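Long-range contacts in CurF (Lyngbya majuscula, PDB 2Q35), which belongs to the crotonase superfamily and, as the ECH2 domain, acts as a decarboxylase in beta-branching of a polyketide chain: residues 97-103 / 121-127; 107-112 / 141-146. The protein carries 1 engineered substitution. One frame throughout, in Å; residues are numbered along the deposited sequence.

Interaction 1 (97-103 / 121-127); sequences MQGHSFG and SVYATNF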
ATOM      1  N   MET A  97       1.692  21.448  -4.601  1.00 11.51           N
ATOM      2  CA  MET A  97       2.864  21.467  -5.453  1.00 12.50           C
ATOM      3  C   MET A  97       2.393  21.860  -6.869  1.00 12.06           C
ATOM      4  O   MET A  97       2.238  21.010  -7.743  1.00 14.05           O
ATOM      5  CB  MET A  97       3.582  20.129  -5.417  1.00 14.60           C
ATOM      6  CG  MET A  97       4.005  19.728  -4.010  1.00 14.79           C
ATOM      7  SD  MET A  97       5.252  18.403  -3.976  1.00 18.01           S
ATOM      8  CE  MET A  97       4.505  17.197  -5.079  1.00 20.02           C
ATOM      9  N   GLN A  98       2.192  23.160  -7.044  1.00 13.87           N
ATOM     10  CA  GLN A  98       1.655  23.701  -8.320  1.00 12.93           C
ATOM     11  C   GLN A  98       2.712  23.730  -9.421  1.00 14.43           C
ATOM     12  O   GLN A  98       2.394  23.961 -10.604  1.00 16.28           O
ATOM     13  CB  GLN A  98       1.043  25.096  -8.086  1.00 14.07           C
ATOM     14  CG  GLN A  98       1.968  26.328  -8.263  1.00 15.33           C
ATOM     15  CD  GLN A  98       3.285  26.274  -7.491  1.00 16.26           C
ATOM     16  OE1 GLN A  98       3.379  25.701  -6.385  1.00 16.80           O
ATOM     17  NE2 GLN A  98       4.323  26.856  -8.082  1.00 14.40           N
ATOM     18  N   GLY A  99       3.964  23.592  -9.008  1.00 14.06           N
ATOM     19  CA  GLY A  99       5.136  23.578  -9.877  1.00 13.64           C
ATOM     20  C   GLY A  99       6.034  22.368  -9.678  1.00 13.70           C
ATOM     21  O   GLY A  99       5.656  21.389  -9.026  1.00 14.04           O
ATOM     22  N   HIS A 100       7.220  22.422 -10.275  1.00 12.74           N
ATOM     23  CA  HIS A 100       8.102  21.276 -10.288  1.00 12.73           C
ATOM     24  C   HIS A 100       8.607  21.056  -8.862  1.00 12.71           C
ATOM     25  O   HIS A 100       8.706  22.006  -8.074  1.00 13.86           O
ATOM     26  CB  HIS A 100       9.326  21.562 -11.142  1.00 13.95           C
ATOM     27  CG  HIS A 100       9.012  22.042 -12.525  1.00 14.27           C
ATOM     28  ND1 HIS A 100       8.269  21.302 -13.418  1.00 16.67           N
ATOM     29  CD2 HIS A 100       9.395  23.158 -13.184  1.00 17.63           C
ATOM     30  CE1 HIS A 100       8.184  21.957 -14.566  1.00 17.02           C
ATOM     31  NE2 HIS A 100       8.847  23.094 -14.445  1.00 18.22           N
ATOM     32  N   SER A 101       8.958  19.809  -8.577  1.00 13.75           N
ATOM     33  CA  SER A 101       9.638  19.485  -7.299  1.00 12.76           C
ATOM     34  C   SER A 101      10.752  18.481  -7.549  1.00 13.79           C
ATOM     35  O   SER A 101      10.490  17.362  -8.018  1.00 13.68           O
ATOM     36  CB  SER A 101       8.623  18.884  -6.324  1.00 14.26           C
ATOM     37  OG  SER A 101       7.485  19.705  -6.161  1.00 14.04           O
ATOM     38  N   PHE A 102      11.994  18.870  -7.218  1.00 13.87           N
ATOM     39  CA  PHE A 102      13.162  18.051  -7.510  1.00 14.90           C
ATOM     40  C   PHE A 102      13.909  17.694  -6.225  1.00 15.50           C
ATOM     41  O   PHE A 102      14.171  18.574  -5.400  1.00 15.64           O
ATOM     42  CB  PHE A 102      14.146  18.809  -8.395  1.00 16.20           C
ATOM     43  CG  PHE A 102      13.572  19.245  -9.723  1.00 16.84           C
ATOM     44  CD1 PHE A 102      13.341  20.586  -9.967  1.00 20.70           C
ATOM     45  CD2 PHE A 102      13.299  18.320 -10.713  1.00 23.33           C
ATOM     46  CE1 PHE A 102      12.819  21.022 -11.185  1.00 21.48           C
ATOM     47  CE2 PHE A 102      12.789  18.744 -11.947  1.00 20.02           C
ATOM     48  CZ  PHE A 102      12.545  20.106 -12.169  1.00 17.90           C
ATOM     49  N   GLY A 103      14.262  16.419  -6.089  1.00 17.06           N
ATOM     50  CA  GLY A 103      15.138  15.937  -5.008  1.00 15.45           C
ATOM     51  C   GLY A 103      14.548  16.215  -3.640  1.00 15.86           C
ATOM     52  O   GLY A 103      13.398  15.846  -3.372  1.00 15.17           O
ATOM     53  N   SER A 121       3.608  19.713 -14.470  1.00 14.98           N
ATOM     54  CA  SER A 121       4.925  19.912 -13.860  1.00 16.12           C
ATOM     55  C   SER A 121       5.668  18.604 -13.748  1.00 15.39           C
ATOM     56  O   SER A 121       5.085  17.528 -13.919  1.00 15.16           O
ATOM     57  CB  SER A 121       4.759  20.583 -12.503  1.00 17.12           C
ATOM     58  OG  SER A 121       4.105  21.833 -12.677  1.00 16.37           O
ATOM     59  N   VAL A 122       6.958  18.705 -13.431  1.00 15.19           N
ATOM     60  CA  VAL A 122       7.851  17.580 -13.392  1.00 15.68           C
ATOM     61  C   VAL A 122       8.271  17.322 -11.940  1.00 14.27           C
ATOM     62  O   VAL A 122       8.453  18.268 -11.186  1.00 14.94           O
ATOM     63  CB  VAL A 122       9.043  17.861 -14.382  1.00 18.24           C
ATOM     64  CG1 VAL A 122      10.354  17.406 -13.889  1.00 23.40           C
ATOM     65  CG2 VAL A 122       8.676  17.291 -15.769  1.00 18.18           C
ATOM     66  N   TYR A 123       8.384  16.042 -11.594  1.00 13.98           N
ATOM     67  CA  TYR A 123       8.737  15.594 -10.219  1.00 13.10           C
ATOM     68  C   TYR A 123       9.832  14.535 -10.295  1.00 14.11           C
ATOM     69  O   TYR A 123       9.781  13.631 -11.119  1.00 13.98           O
ATOM     70  CB  TYR A 123       7.475  15.047  -9.512  1.00 14.07           C
ATOM     71  CG  TYR A 123       6.392  16.101  -9.478  1.00 14.28           C
ATOM     72  CD1 TYR A 123       6.394  17.098  -8.513  1.00 15.19           C
ATOM     73  CD2 TYR A 123       5.438  16.172 -10.505  1.00 15.96           C
ATOM     74  CE1 TYR A 123       5.441  18.112  -8.506  1.00 12.83           C
ATOM     75  CE2 TYR A 123       4.495  17.175 -10.513  1.00 14.72           C
ATOM     76  CZ  TYR A 123       4.502  18.143  -9.534  1.00 13.23           C
ATOM     77  OH  TYR A 123       3.587  19.165  -9.526  1.00 13.78           O
ATOM     78  N   ALA A 124      10.831  14.609  -9.404  1.00 13.39           N
ATOM     79  CA  ALA A 124      11.930  13.645  -9.492  1.00 13.69           C
ATOM     80  C   ALA A 124      12.584  13.480  -8.120  1.00 14.30           C
ATOM     81  O   ALA A 124      12.706  14.458  -7.394  1.00 16.47           O
ATOM     82  CB  ALA A 124      12.991  14.106 -10.468  1.00 14.13           C
ATOM     83  N   THR A 125      12.992  12.249  -7.802  1.00 15.56           N
ATOM     84  CA  THR A 125      13.968  12.005  -6.724  1.00 16.53           C
ATOM     85  C   THR A 125      15.235  11.783  -7.543  1.00 17.75           C
ATOM     86  O   THR A 125      15.505  10.660  -7.992  1.00 18.21           O
ATOM     87  CB  THR A 125      13.649  10.732  -5.901  1.00 16.51           C
ATOM     88  OG1 THR A 125      13.358   9.631  -6.770  1.00 23.90           O
ATOM     89  CG2 THR A 125      12.456  10.924  -4.959  1.00 18.17           C
ATOM     90  N   ASN A 126      15.961  12.873  -7.799  1.00 16.59           N
ATOM     91  CA  ASN A 126      17.027  12.900  -8.814  1.00 17.64           C
ATOM     92  C   ASN A 126      18.425  12.510  -8.309  1.00 16.54           C
ATOM     93  O   ASN A 126      19.396  12.558  -9.050  1.00 15.11           O
ATOM     94  CB  ASN A 126      17.082  14.260  -9.520  1.00 20.15           C
ATOM     95  CG  ASN A 126      17.209  15.398  -8.557  1.00 19.74           C
ATOM     96  OD1 ASN A 126      17.450  15.190  -7.359  1.00 23.22           O
ATOM     97  ND2 ASN A 126      17.060  16.629  -9.060  1.00 26.03           N
ATOM     98  N   PHE A 127      18.517  12.089  -7.050  1.00 14.56           N
ATOM     99  CA  PHE A 127      19.803  11.700  -6.504  1.00 14.84           C
ATOM    100  C   PHE A 127      20.567  10.754  -7.428  1.00 14.02           C
ATOM    101  O   PHE A 127      21.723  11.002  -7.767  1.00 14.03           O
ATOM    102  CB  PHE A 127      19.595  11.067  -5.128  1.00 14.45           C
ATOM    103  CG  PHE A 127      18.622  11.818  -4.257  1.00 15.35           C
ATOM    104  CD1 PHE A 127      19.025  12.969  -3.567  1.00 17.51           C
ATOM    105  CD2 PHE A 127      17.308  11.376  -4.117  1.00 13.68           C
ATOM    106  CE1 PHE A 127      18.131  13.664  -2.736  1.00 15.94           C
ATOM    107  CE2 PHE A 127      16.416  12.065  -3.300  1.00 18.46           C
ATOM    108  CZ  PHE A 127      16.839  13.222  -2.609  1.00 17.08           C
TER

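Interaction 2 (107-112 / 141-146); sequences LLGLYA and ILREKL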
ATOM      1  N   LEU A 107      10.739  15.745  -1.607  1.00 14.69           N
ATOM      2  CA  LEU A 107      10.567  15.250  -0.228  1.00 14.33           C
ATOM      3  C   LEU A 107       9.914  16.266   0.679  1.00 14.06           C
ATOM      4  O   LEU A 107       9.074  15.907   1.497  1.00 14.62           O
ATOM      5  CB  LEU A 107      11.893  14.765   0.368  1.00 15.35           C
ATOM      6  CG  LEU A 107      12.237  13.307   0.006  1.00 22.11           C
ATOM      7  CD1 LEU A 107      11.253  12.355   0.716  1.00 23.94           C
ATOM      8  CD2 LEU A 107      12.264  13.028  -1.501  1.00 25.47           C
ATOM      9  N   LEU A 108      10.271  17.546   0.512  1.00 13.08           N
ATOM     10  CA  LEU A 108       9.670  18.623   1.285  1.00 13.99           C
ATOM     11  C   LEU A 108       8.160  18.565   1.208  1.00 14.17           C
ATOM     12  O   LEU A 108       7.458  18.666   2.218  1.00 14.73           O
ATOM     13  CB  LEU A 108      10.131  19.972   0.749  1.00 14.10           C
ATOM     14  CG  LEU A 108       9.651  21.170   1.589  1.00 15.74           C
ATOM     15  CD1 LEU A 108      10.391  21.219   2.933  1.00 21.29           C
ATOM     16  CD2 LEU A 108       9.852  22.480   0.851  1.00 15.98           C
ATOM     17  N   GLY A 109       7.629  18.413  -0.015  1.00 12.97           N
ATOM     18  CA  GLY A 109       6.189  18.271  -0.111  1.00 15.42           C
ATOM     19  C   GLY A 109       5.669  16.979   0.478  1.00 14.17           C
ATOM     20  O   GLY A 109       4.596  16.958   1.096  1.00 14.51           O
ATOM     21  N   LEU A 110       6.386  15.880   0.268  1.00 14.51           N
ATOM     22  CA  LEU A 110       5.895  14.579   0.702  1.00 13.22           C
ATOM     23  C   LEU A 110       5.935  14.396   2.226  1.00 13.42           C
ATOM     24  O   LEU A 110       5.324  13.445   2.739  1.00 15.68           O
ATOM     25  CB  LEU A 110       6.646  13.429   0.002  1.00 13.98           C
ATOM     26  CG  LEU A 110       6.382  13.286  -1.493  1.00 15.77           C
ATOM     27  CD1 LEU A 110       7.285  12.185  -2.048  1.00 17.22           C
ATOM     28  CD2 LEU A 110       4.937  12.936  -1.747  1.00 20.64           C
ATOM     29  N   TYR A 111       6.610  15.315   2.916  1.00 13.58           N
ATOM     30  CA  TYR A 111       6.649  15.287   4.404  1.00 12.47           C
ATOM     31  C   TYR A 111       5.287  15.776   4.910  1.00 13.63           C
ATOM     32  O   TYR A 111       4.915  15.525   6.059  1.00 14.70           O
ATOM     33  CB  TYR A 111       7.739  16.194   4.991  1.00 14.31           C
ATOM     34  CG  TYR A 111       9.176  15.749   4.769  1.00 12.75           C
ATOM     35  CD1 TYR A 111       9.539  14.397   4.782  1.00 16.04           C
ATOM     36  CD2 TYR A 111      10.175  16.710   4.566  1.00 15.66           C
ATOM     37  CE1 TYR A 111      10.901  14.010   4.569  1.00 16.96           C
ATOM     38  CE2 TYR A 111      11.505  16.349   4.368  1.00 14.77           C
ATOM     39  CZ  TYR A 111      11.863  15.004   4.373  1.00 17.64           C
ATOM     40  OH  TYR A 111      13.188  14.663   4.156  1.00 19.74           O
ATOM     41  N   ALA A 112       4.522  16.456   4.035  1.00 13.16           N
ATOM     42  CA  ALA A 112       3.225  17.014   4.449  1.00 12.63           C
ATOM     43  C   ALA A 112       2.169  15.920   4.632  1.00 12.81           C
ATOM     44  O   ALA A 112       2.343  14.764   4.243  1.00 14.76           O
ATOM     45  CB  ALA A 112       2.722  18.073   3.431  1.00 14.06           C
ATOM     46  N   ILE A 141       9.762   7.606   3.173  1.00 15.72           N
ATOM     47  CA  ILE A 141       8.637   8.486   2.851  1.00 16.86           C
ATOM     48  C   ILE A 141       8.018   8.123   1.494  1.00 18.08           C
ATOM     49  O   ILE A 141       6.790   8.028   1.387  1.00 16.89           O
ATOM     50  CB  ILE A 141       9.057   9.964   2.945  1.00 17.32           C
ATOM     51  CG1 ILE A 141       9.342  10.352   4.403  1.00 18.22           C
ATOM     52  CG2 ILE A 141       7.963  10.884   2.405  1.00 18.50           C
ATOM     53  CD1 ILE A 141       8.082  10.377   5.360  1.00 19.08           C
ATOM     54  N   LEU A 142       8.838   7.879   0.471  1.00 17.55           N
ATOM     55  CA  LEU A 142       8.234   7.533  -0.829  1.00 18.73           C
ATOM     56  C   LEU A 142       7.460   6.224  -0.817  1.00 19.31           C
ATOM     57  O   LEU A 142       6.388   6.135  -1.421  1.00 19.05           O
ATOM     58  CB  LEU A 142       9.292   7.502  -1.928  1.00 20.08           C
ATOM     59  CG  LEU A 142       9.277   8.801  -2.730  1.00 24.40           C
ATOM     60  CD1 LEU A 142       9.952   9.954  -1.971  1.00 25.27           C
ATOM     61  CD2 LEU A 142       9.906   8.556  -4.102  1.00 30.26           C
ATOM     62  N   ARG A 143       7.986   5.207  -0.145  1.00 18.48           N
ATOM     63  CA  ARG A 143       7.287   3.927  -0.085  1.00 19.74           C
ATOM     64  C   ARG A 143       5.975   4.071   0.667  1.00 21.11           C
ATOM     65  O   ARG A 143       4.960   3.513   0.254  1.00 22.47           O
ATOM     66  CB  ARG A 143       8.167   2.819   0.511  1.00 20.49           C
ATOM     67  CG  ARG A 143       9.350   2.535  -0.386  1.00 22.54           C
ATOM     68  CD  ARG A 143       9.932   1.155  -0.234  1.00 33.74           C
ATOM     69  NE  ARG A 143      10.897   1.070   0.854  1.00 34.35           N
ATOM     70  CZ  ARG A 143      11.757   0.061   0.992  1.00 32.56           C
ATOM     71  NH1 ARG A 143      11.770  -0.923   0.104  1.00 33.79           N
ATOM     72  NH2 ARG A 143      12.602   0.034   2.015  1.00 36.46           N
ATOM     73  N   GLU A 144       5.988   4.838   1.755  1.00 19.96           N
ATOM     74  CA  GLU A 144       4.771   5.053   2.528  1.00 21.16           C
ATOM     75  C   GLU A 144       3.722   5.792   1.715  1.00 21.11           C
ATOM     76  O   GLU A 144       2.558   5.403   1.720  1.00 22.65           O
ATOM     77  CB  GLU A 144       5.066   5.778   3.852  1.00 20.90           C
ATOM     78  CG  GLU A 144       3.818   6.206   4.647  1.00 24.62           C
ATOM     79  CD  GLU A 144       3.145   5.058   5.404  1.00 28.96           C
ATOM     80  OE1 GLU A 144       3.621   3.897   5.333  1.00 26.86           O
ATOM     81  OE2 GLU A 144       2.118   5.331   6.078  1.00 31.06           O
ATOM     82  N   LYS A 145       4.138   6.807   0.977  1.00 21.57           N
ATOM     83  CA  LYS A 145       3.172   7.738   0.405  1.00 21.77           C
ATOM     84  C   LYS A 145       2.859   7.571  -1.068  1.00 23.34           C
ATOM     85  O   LYS A 145       1.715   7.813  -1.471  1.00 23.16           O
ATOM     86  CB  LYS A 145       3.566   9.162   0.717  1.00 24.09           C
ATOM     87  CG  LYS A 145       3.803   9.348   2.207  1.00 25.21           C
ATOM     88  CD  LYS A 145       3.536  10.750   2.599  1.00 26.86           C
ATOM     89  CE  LYS A 145       3.793  10.926   4.085  1.00 25.11           C
ATOM     90  NZ  LYS A 145       3.359  12.293   4.453  1.00 22.26           N
ATOM     91  N   LEU A 146       3.846   7.157  -1.865  1.00 21.13           N
ATOM     92  CA  LEU A 146       3.591   6.910  -3.301  1.00 23.18           C
ATOM     93  C   LEU A 146       3.333   5.440  -3.607  1.00 22.64           C
ATOM     94  O   LEU A 146       2.856   5.108  -4.694  1.00 24.01           O
ATOM     95  CB  LEU A 146       4.751   7.401  -4.171  1.00 22.82           C
ATOM     96  CG  LEU A 146       5.246   8.833  -4.010  1.00 25.51           C
ATOM     97  CD1 LEU A 146       6.315   9.137  -5.054  1.00 28.31           C
ATOM     98  CD2 LEU A 146       4.098   9.847  -4.085  1.00 30.10           C
TER
HETATM   99  O   HOH W   1       5.343  12.889   6.862  1.00 31.38           O

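Interaction 1 (97-103 / 121-127)
The parallel pair formed by strands 100-102 and 122-124, part of a small three-stranded sheet separate from the main six-stranded one, is laced by Ser101, Tyr123 and their neighbours. Ser101 N gives its hydrogen to Val122 O at 3.1 Å, and Ser101 O accepts from Ala124 N at 3.1 Å. Beyond the strand, Gly103 N continues the ladder to Ala124 O (2.8 Å). At the other end a side chain takes over: with CG beside the backbone N (chi1 -53°), the His100 ring meets Val122 N in its own plane, and ND1 accepts that hydrogen at 2.9 Å, along an N-H...N angle of 160°. The ring nitrogen thus takes the place a backbone carbonyl would hold in a continued parallel ladder.

This short sheet belongs to the crotonase fold, where the glycine-rich turn after such a strand starts a helix whose N-terminal end commonly supplies one of the two oxyanion-hole amides, and probably does so here. Gly103, at the N-cap of helix 104-110, has positive phi, and having no side chain it lets Asn126 OD1 come within 3.4 Å of its CA.

The two sheet faces differ. On the side of Ser101 and Tyr123, the tyrosine ring runs back past the serine, whose OG lies at its edge, and places OH 2.9 Å from Met97 O. That hydroxyl donates to Met97 O from a tilt of 33° off the carbonyl plane and is also bonded to Ser118 N, so it links the ends of strands 93-97 and 114-118. The unbranched Met97 side chain bends at chi3 to lay its CE 3.7 Å from Tyr123 CE1. On the face of Phe102, Val122 CG1 approaches CE2 of the phenyl ring.

Interaction 2 (107-112 / 141-146)
Lys145 starts with CG beside its backbone N (chi1 -52°) and then runs almost fully extended, with chi3 and chi4 both near 180°, which carries NZ across to Leu110 O. Leu110 likewise turns CG to the side of its backbone N (chi1 -69°), sending both methyl branches toward helix 138-146. The contact thus joins two helices of the crotonase fold, 104-110 and 138-146, in the interior of the chain.

Branched aliphatic residues suit this seam because their methyls can meet one another from several directions. Leu110 CD1 presses on Leu142 CD1 at 3.5 Å, tighter than usual for two methyls, while its other branch, CD2, meets Leu146 CD2. The side chains of Leu110 and Leu142 cross at about a right angle. Leu107 CD1 touches both Ile141 CB and Leu142 CD1, and Ile141 CG2 lies 3.7 Å from Leu110 CB. The other branch of Ile141, CG1, comes in the plane of the Tyr111 ring to its edge, 4.0 Å from CE1. Leu107 O lies over one face of that ring, toward its rim, and the Tyr111 hydroxyl is bonded to Gly136 O. Ile211 and Phe215 of helix 197-230 also pack on Ile141.

Lysine suits the border of this apolar patch: its methylenes pass close to Leu110 O, while its ammonium group reaches the last turn of helix 104-110. Lys145 NZ donates to Leu110 O at 2.9 Å. The distance from Lys145 NZ to Ala112 O is 2.7 Å. A water accepts from Lys145 NZ at 3.2 Å and donates to Tyr111 O.

Both contacts are buried, and helix 104-110 connects them: it follows strand 100-102 of interaction 1 directly and supplies one side of interaction 2, and the segments of the two contacts alternate along the chain. Their chemistry differs with their place. Interaction 1 is held chiefly by backbone bonds of a parallel strand pair, supplemented by a histidine and a tyrosine; interaction 2 rests on aliphatic side chains and the edge of a tyrosine ring, with one lysine at its border. That border also approaches the subunit interface, since Lys145 packs on Glu149 of the third subunit, whereas interaction 1 touches no other chain. They meet where Thr125 CG2 lies 3.6 Å from Leu142 CD2, and Met97 SD packs on Gly109 CA.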